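Local coordinates for XRE family transcriptional regulator (Pseudomonas putida, PDB 6F8H), which probably acts as the antitoxin GraA of a HigBA-type toxin-antitoxin pair, neutralising the toxin GraT and binding operator DNA through its helix-turn-helix domain, at residues M12-P17 with L85-Q90; R38-A43 with L63-C68. All blocks are in the same frame, centred on the assembly; numbering follows the deposited sequence.

Contact 1: residues M12-P17 with L85-Q90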
loop_
_atom_site.group_PDB
_atom_site.type_symbol
_atom_site.label_atom_id
_atom_site.label_comp_id
_atom_site.label_asym_id
_atom_site.label_seq_id
_atom_site.Cartn_x
_atom_site.Cartn_y
_atom_site.Cartn_z
ATOM N N MET A 12 4.078 -17.401 7.313
ATOM C CA MET A 12 4.117 -17.545 5.861
ATOM C C MET A 12 5.085 -16.517 5.277
ATOM O O MET A 12 5.135 -15.376 5.722
ATOM C CB MET A 12 2.719 -17.413 5.252
ATOM C CG MET A 12 2.149 -18.763 4.818
ATOM S SD MET A 12 0.390 -18.760 4.424
ATOM C CE MET A 12 0.021 -20.516 4.503
ATOM N N ARG A 13 5.876 -16.949 4.303
ATOM C CA ARG A 13 6.918 -16.112 3.718
ATOM C C ARG A 13 6.317 -14.888 3.026
ATOM O O ARG A 13 5.389 -15.025 2.248
ATOM C CB ARG A 13 7.753 -16.933 2.725
ATOM C CG ARG A 13 8.890 -16.171 2.066
ATOM C CD ARG A 13 9.709 -17.099 1.177
ATOM N NE ARG A 13 8.907 -17.673 0.101
ATOM C CZ ARG A 13 8.790 -17.125 -1.106
ATOM N NH1 ARG A 13 9.426 -15.991 -1.378
ATOM N NH2 ARG A 13 8.038 -17.704 -2.029
ATOM N N PRO A 14 6.837 -13.689 3.325
ATOM C CA PRO A 14 6.414 -12.499 2.579
ATOM C C PRO A 14 6.663 -12.673 1.081
ATOM O O PRO A 14 7.751 -13.110 0.701
ATOM C CB PRO A 14 7.299 -11.385 3.149
ATOM C CG PRO A 14 7.708 -11.861 4.493
ATOM C CD PRO A 14 7.757 -13.366 4.425
ATOM N N ILE A 15 5.674 -12.353 0.250
ATOM C CA ILE A 15 5.847 -12.431 -1.197
ATOM C C ILE A 15 5.958 -11.047 -1.845
ATOM O O ILE A 15 4.970 -10.321 -1.963
ATOM C CB ILE A 15 4.687 -13.182 -1.862
ATOM C CG1 ILE A 15 4.468 -14.526 -1.164
ATOM C CG2 ILE A 15 4.968 -13.359 -3.344
ATOM C CD1 ILE A 15 5.689 -15.455 -1.240
ATOM N N HIS A 16 7.159 -10.681 -2.273
ATOM C CA HIS A 16 7.319 -9.403 -2.956
ATOM C C HIS A 16 6.632 -9.431 -4.335
ATOM O O HIS A 16 6.720 -10.419 -5.059
ATOM C CB HIS A 16 8.800 -9.054 -3.100
ATOM C CG HIS A 16 9.043 -7.613 -3.409
ATOM N ND1 HIS A 16 8.924 -7.097 -4.682
ATOM C CD2 HIS A 16 9.379 -6.576 -2.610
ATOM C CE1 HIS A 16 9.179 -5.801 -4.655
ATOM N NE2 HIS A 16 9.466 -5.460 -3.412
ATOM N N PRO A 17 5.942 -8.343 -4.699
ATOM C CA PRO A 17 5.318 -8.261 -6.026
ATOM C C PRO A 17 6.299 -8.575 -7.145
ATOM O O PRO A 17 5.908 -9.141 -8.162
ATOM C CB PRO A 17 4.840 -6.798 -6.103
ATOM C CG PRO A 17 4.598 -6.422 -4.671
ATOM C CD PRO A 17 5.656 -7.152 -3.871
ATOM N N LEU A 85 2.803 -5.740 5.049
ATOM C CA LEU A 85 2.188 -6.126 6.313
ATOM C C LEU A 85 2.904 -7.334 6.918
ATOM O O LEU A 85 3.314 -7.322 8.078
ATOM C CB LEU A 85 0.710 -6.428 6.100
ATOM C CG LEU A 85 -0.089 -6.877 7.326
ATOM C CD1 LEU A 85 -0.086 -5.787 8.378
ATOM C CD2 LEU A 85 -1.531 -7.245 6.951
ATOM N N ARG A 86 3.066 -8.367 6.109
ATOM C CA ARG A 86 3.745 -9.574 6.560
ATOM C C ARG A 86 5.145 -9.212 7.080
ATOM O O ARG A 86 5.593 -9.727 8.109
ATOM C CB ARG A 86 3.812 -10.600 5.424
ATOM C CG ARG A 86 4.331 -11.975 5.840
ATOM C CD ARG A 86 3.321 -12.738 6.686
ATOM N NE ARG A 86 4.009 -13.505 7.720
ATOM C CZ ARG A 86 3.867 -13.291 9.022
ATOM N NH1 ARG A 86 3.040 -12.353 9.456
ATOM N NH2 ARG A 86 4.540 -14.027 9.892
ATOM N N THR A 87 5.809 -8.284 6.396
ATOM C CA THR A 87 7.134 -7.842 6.806
ATOM C C THR A 87 7.106 -7.104 8.148
ATOM O O THR A 87 7.901 -7.410 9.042
ATOM C CB THR A 87 7.776 -6.945 5.729
ATOM O OG1 THR A 87 7.945 -7.700 4.528
ATOM C CG2 THR A 87 9.144 -6.448 6.188
ATOM N N ALA A 88 6.180 -6.155 8.291
ATOM C CA ALA A 88 6.018 -5.405 9.533
ATOM C C ALA A 88 5.721 -6.337 10.716
ATOM O O ALA A 88 6.178 -6.104 11.838
ATOM C CB ALA A 88 4.903 -4.356 9.381
ATOM N N GLU A 89 4.953 -7.388 10.455
ATOM C CA GLU A 89 4.641 -8.370 11.476
ATOM C C GLU A 89 5.903 -9.124 11.854
ATOM O O GLU A 89 6.220 -9.279 13.042
ATOM C CB GLU A 89 3.585 -9.356 10.995
ATOM C CG GLU A 89 2.183 -8.812 10.821
ATOM C CD GLU A 89 1.223 -9.900 10.353
ATOM O OE1 GLU A 89 1.478 -10.509 9.292
ATOM O OE2 GLU A 89 0.219 -10.160 11.048
ATOM N N GLN A 90 6.623 -9.595 10.839
ATOM C CA GLN A 90 7.821 -10.387 11.085
ATOM C C GLN A 90 8.846 -9.567 11.848
ATOM O O GLN A 90 9.422 -10.042 12.822
ATOM C CB GLN A 90 8.415 -10.916 9.775
ATOM C CG GLN A 90 7.741 -12.202 9.275
ATOM C CD GLN A 90 8.423 -12.781 8.047
ATOM O OE1 GLN A 90 9.161 -12.076 7.349
ATOM N NE2 GLN A 90 8.194 -14.072 7.785
#
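The N-terminal arm that leads into helix 17-29 lies along the long helix 73-99, where M12 and P14 meet R86 and Q90, with T87 beside them. P14 points its ring at the helix. Its CG rests 3.6 Å from CG of R86, while CB comes within 4.0 Å of OG1 of T87, a hydroxyl bonded to the carbonyl of F83 one turn back. From the opposite direction comes Q90, its chain extended beyond CG and its terminal amide against the ring: P14 CG is 3.2 Å from Q90 OE1 and P14 CD is 3.5 Å from Q90 NE2, which also bonds weakly to N10 O. The hydrogen bond of the contact runs from R86 NE to M12 O at 3.0 Å. It bends at the hydrogen (141°) but lies in the carbonyl plane on a lone pair, and the oxygen sits at the guanidinium edge, nearly in its plane. R86 gets there by placing CG anti to its backbone N (chi1 -172°) and then bending at chi2 and chi3. Its NH1 turns to E89 in a salt bridge modelled so short that its length is doubtful, and CG of Q90 lies 3.6 Å above one face of the guanidinium, offset toward the rim. Further along the arm, H16 caps the start of helix 17-29 through G18 N and meets F83 edge-to-face. The bond to M12 O probably sets the turn of the guanidinium, and the nearby carboxylate of E89 probably offsets its charge; the arm's polar share is a neutral backbone oxygen, the rest being mainly the P14 ring.

Contact 2: residues R38-A43 with L63-C68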
loop_
_atom_site.group_PDB
_atom_site.type_symbol
_atom_site.label_atom_id
_atom_site.label_comp_id
_atom_site.label_asym_id
_atom_site.label_seq_id
_atom_site.Cartn_x
_atom_site.Cartn_y
_atom_site.Cartn_z
ATOM N N ARG A 38 10.175 -0.291 -21.449
ATOM C CA ARG A 38 9.706 0.455 -22.612
ATOM C C ARG A 38 8.172 0.415 -22.721
ATOM O O ARG A 38 7.535 1.446 -22.972
ATOM C CB ARG A 38 10.322 -0.076 -23.902
ATOM C CG ARG A 38 9.910 0.759 -25.132
ATOM C CD ARG A 38 10.315 0.138 -26.468
ATOM N NE ARG A 38 11.698 -0.348 -26.447
ATOM C CZ ARG A 38 12.396 -0.685 -27.531
ATOM N NH1 ARG A 38 11.846 -0.566 -28.740
ATOM N NH2 ARG A 38 13.642 -1.131 -27.406
ATOM N N ALA A 39 7.579 -0.765 -22.520
ATOM C CA ALA A 39 6.132 -0.890 -22.641
ATOM C C ALA A 39 5.419 -0.175 -21.487
ATOM O O ALA A 39 4.351 0.418 -21.676
ATOM C CB ALA A 39 5.720 -2.368 -22.711
ATOM N N LEU A 40 6.017 -0.225 -20.299
ATOM C CA LEU A 40 5.499 0.489 -19.125
ATOM C C LEU A 40 5.602 2.007 -19.224
ATOM O O LEU A 40 4.921 2.728 -18.489
ATOM C CB LEU A 40 6.235 0.040 -17.862
ATOM C CG LEU A 40 5.973 -1.388 -17.369
ATOM C CD1 LEU A 40 6.829 -1.722 -16.127
ATOM C CD2 LEU A 40 4.493 -1.564 -17.073
ATOM N N GLY A 41 6.461 2.491 -20.117
ATOM C CA GLY A 41 6.759 3.914 -20.193
ATOM C C GLY A 41 7.558 4.409 -18.989
ATOM O O GLY A 41 7.407 5.550 -18.582
ATOM N N VAL A 42 8.380 3.540 -18.403
ATOM C CA VAL A 42 9.244 3.911 -17.278
ATOM C C VAL A 42 10.702 3.596 -17.595
ATOM O O VAL A 42 11.014 2.986 -18.614
ATOM C CB VAL A 42 8.868 3.175 -15.942
ATOM C CG1 VAL A 42 7.395 3.349 -15.617
ATOM C CG2 VAL A 42 9.241 1.678 -16.005
ATOM N N ALA A 43 11.588 4.015 -16.700
ATOM C CA ALA A 43 13.020 3.793 -16.857
ATOM C C ALA A 43 13.362 2.361 -16.483
ATOM O O ALA A 43 12.775 1.812 -15.567
ATOM C CB ALA A 43 13.812 4.780 -15.986
ATOM N N LEU A 63 -0.885 0.972 -11.966
ATOM C CA LEU A 63 -1.725 1.340 -13.106
ATOM C C LEU A 63 -1.047 0.996 -14.429
ATOM O O LEU A 63 -1.674 0.416 -15.329
ATOM C CB LEU A 63 -2.059 2.838 -13.062
ATOM C CG LEU A 63 -2.991 3.292 -11.932
ATOM C CD1 LEU A 63 -3.260 4.769 -11.990
ATOM C CD2 LEU A 63 -4.294 2.516 -12.019
ATOM N N ARG A 64 0.234 1.355 -14.537
ATOM C CA ARG A 64 1.036 1.032 -15.716
ATOM C C ARG A 64 1.094 -0.477 -15.940
ATOM O O ARG A 64 0.897 -0.951 -17.061
ATOM C CB ARG A 64 2.458 1.621 -15.580
ATOM C CG ARG A 64 2.443 3.164 -15.567
ATOM C CD ARG A 64 3.809 3.826 -15.413
ATOM N NE ARG A 64 3.681 5.284 -15.527
ATOM C CZ ARG A 64 3.666 5.945 -16.685
ATOM N NH1 ARG A 64 3.814 5.293 -17.827
ATOM N NH2 ARG A 64 3.522 7.259 -16.700
ATOM N N LEU A 65 1.337 -1.235 -14.874
ATOM C CA LEU A 65 1.426 -2.699 -15.007
ATOM C C LEU A 65 0.091 -3.321 -15.458
ATOM O O LEU A 65 0.061 -4.239 -16.293
ATOM C CB LEU A 65 1.876 -3.315 -13.680
ATOM C CG LEU A 65 3.375 -3.171 -13.351
ATOM C CD1 LEU A 65 3.647 -3.346 -11.856
ATOM C CD2 LEU A 65 4.131 -4.212 -14.122
ATOM N N SER A 66 -1.004 -2.815 -14.902
ATOM C CA SER A 66 -2.327 -3.337 -15.220
ATOM C C SER A 66 -2.651 -3.159 -16.709
ATOM O O SER A 66 -3.200 -4.055 -17.346
ATOM C CB SER A 66 -3.386 -2.645 -14.371
ATOM O OG SER A 66 -3.561 -1.306 -14.765
ATOM N N ILE A 67 -2.319 -1.995 -17.263
ATOM C CA ILE A 67 -2.513 -1.788 -18.690
ATOM C C ILE A 67 -1.575 -2.677 -19.482
ATOM O O ILE A 67 -1.992 -3.379 -20.397
ATOM C CB ILE A 67 -2.289 -0.313 -19.099
ATOM C CG1 ILE A 67 -3.355 0.559 -18.454
ATOM C CG2 ILE A 67 -2.390 -0.167 -20.606
ATOM C CD1 ILE A 67 -3.224 2.005 -18.808
ATOM N N CYS A 68 -0.308 -2.661 -19.095
ATOM C CA CYS A 68 0.731 -3.334 -19.854
ATOM C C CYS A 68 0.572 -4.852 -19.858
ATOM O O CYS A 68 0.806 -5.498 -20.883
ATOM C CB CYS A 68 2.111 -2.946 -19.299
ATOM S SG CYS A 68 3.480 -3.710 -20.157
#
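L40, at the end of helix 33-40, is the bump that fits into helix 59-69. Its CD2 drops into the hollow formed by R64, L65 and C68, with M61 as the fourth member, a knobs-into-holes fit. CD2 lies 3.5 Å from C68 CB, 3.6 Å from the backbone O of R64 and 4.0 Å from L65 CD2. The neighbouring A39 sets its CB against the sulfur, 3.7 Å from C68 SG. The extended R64 chain runs past V42, with R64 CD 3.6 Å from V42 CG1, and the turn at chi4 (-84°) brings NH1 to the helix end, where it donates to L40 O at 2.9 Å (148°), in the carbonyl plane and a little out of the guanidinium plane. G41 O lies over one face of the guanidinium. D60 holds R64 NE in a salt bridge, and NH1 is also hydrogen-bonded to S99 OG of the second subunit. G41, with positive phi, is the C-prime residue of a Schellman motif, and V42 and L40 also touch V47 on helix 44-51. Such a glycine turn between helices 33-40 and 44-51, backed by a further helix, is characteristic of the helix-turn-helix domain.

Contact 1 is a surface contact and contact 2 a buried one, and they lie on opposite sides of the chain's centre, their centres 25 Å apart. They share no helix, though helix 59-69 of contact 2 is followed in the chain by helix 73-99 of contact 1, and contact 2 is nested within the loop that contact 1 closes. Each uses an arginine to bind a backbone carbonyl. At the surface R86 meets an irregular arm beside proline and glutamine; inside, R64 meets a helix end, with V42 and L40 alongside and D60 as its charged partner. The second subunit packs near both: L63 there lies against A88 and E89, and its C-terminal residues against A39, R64 and C68.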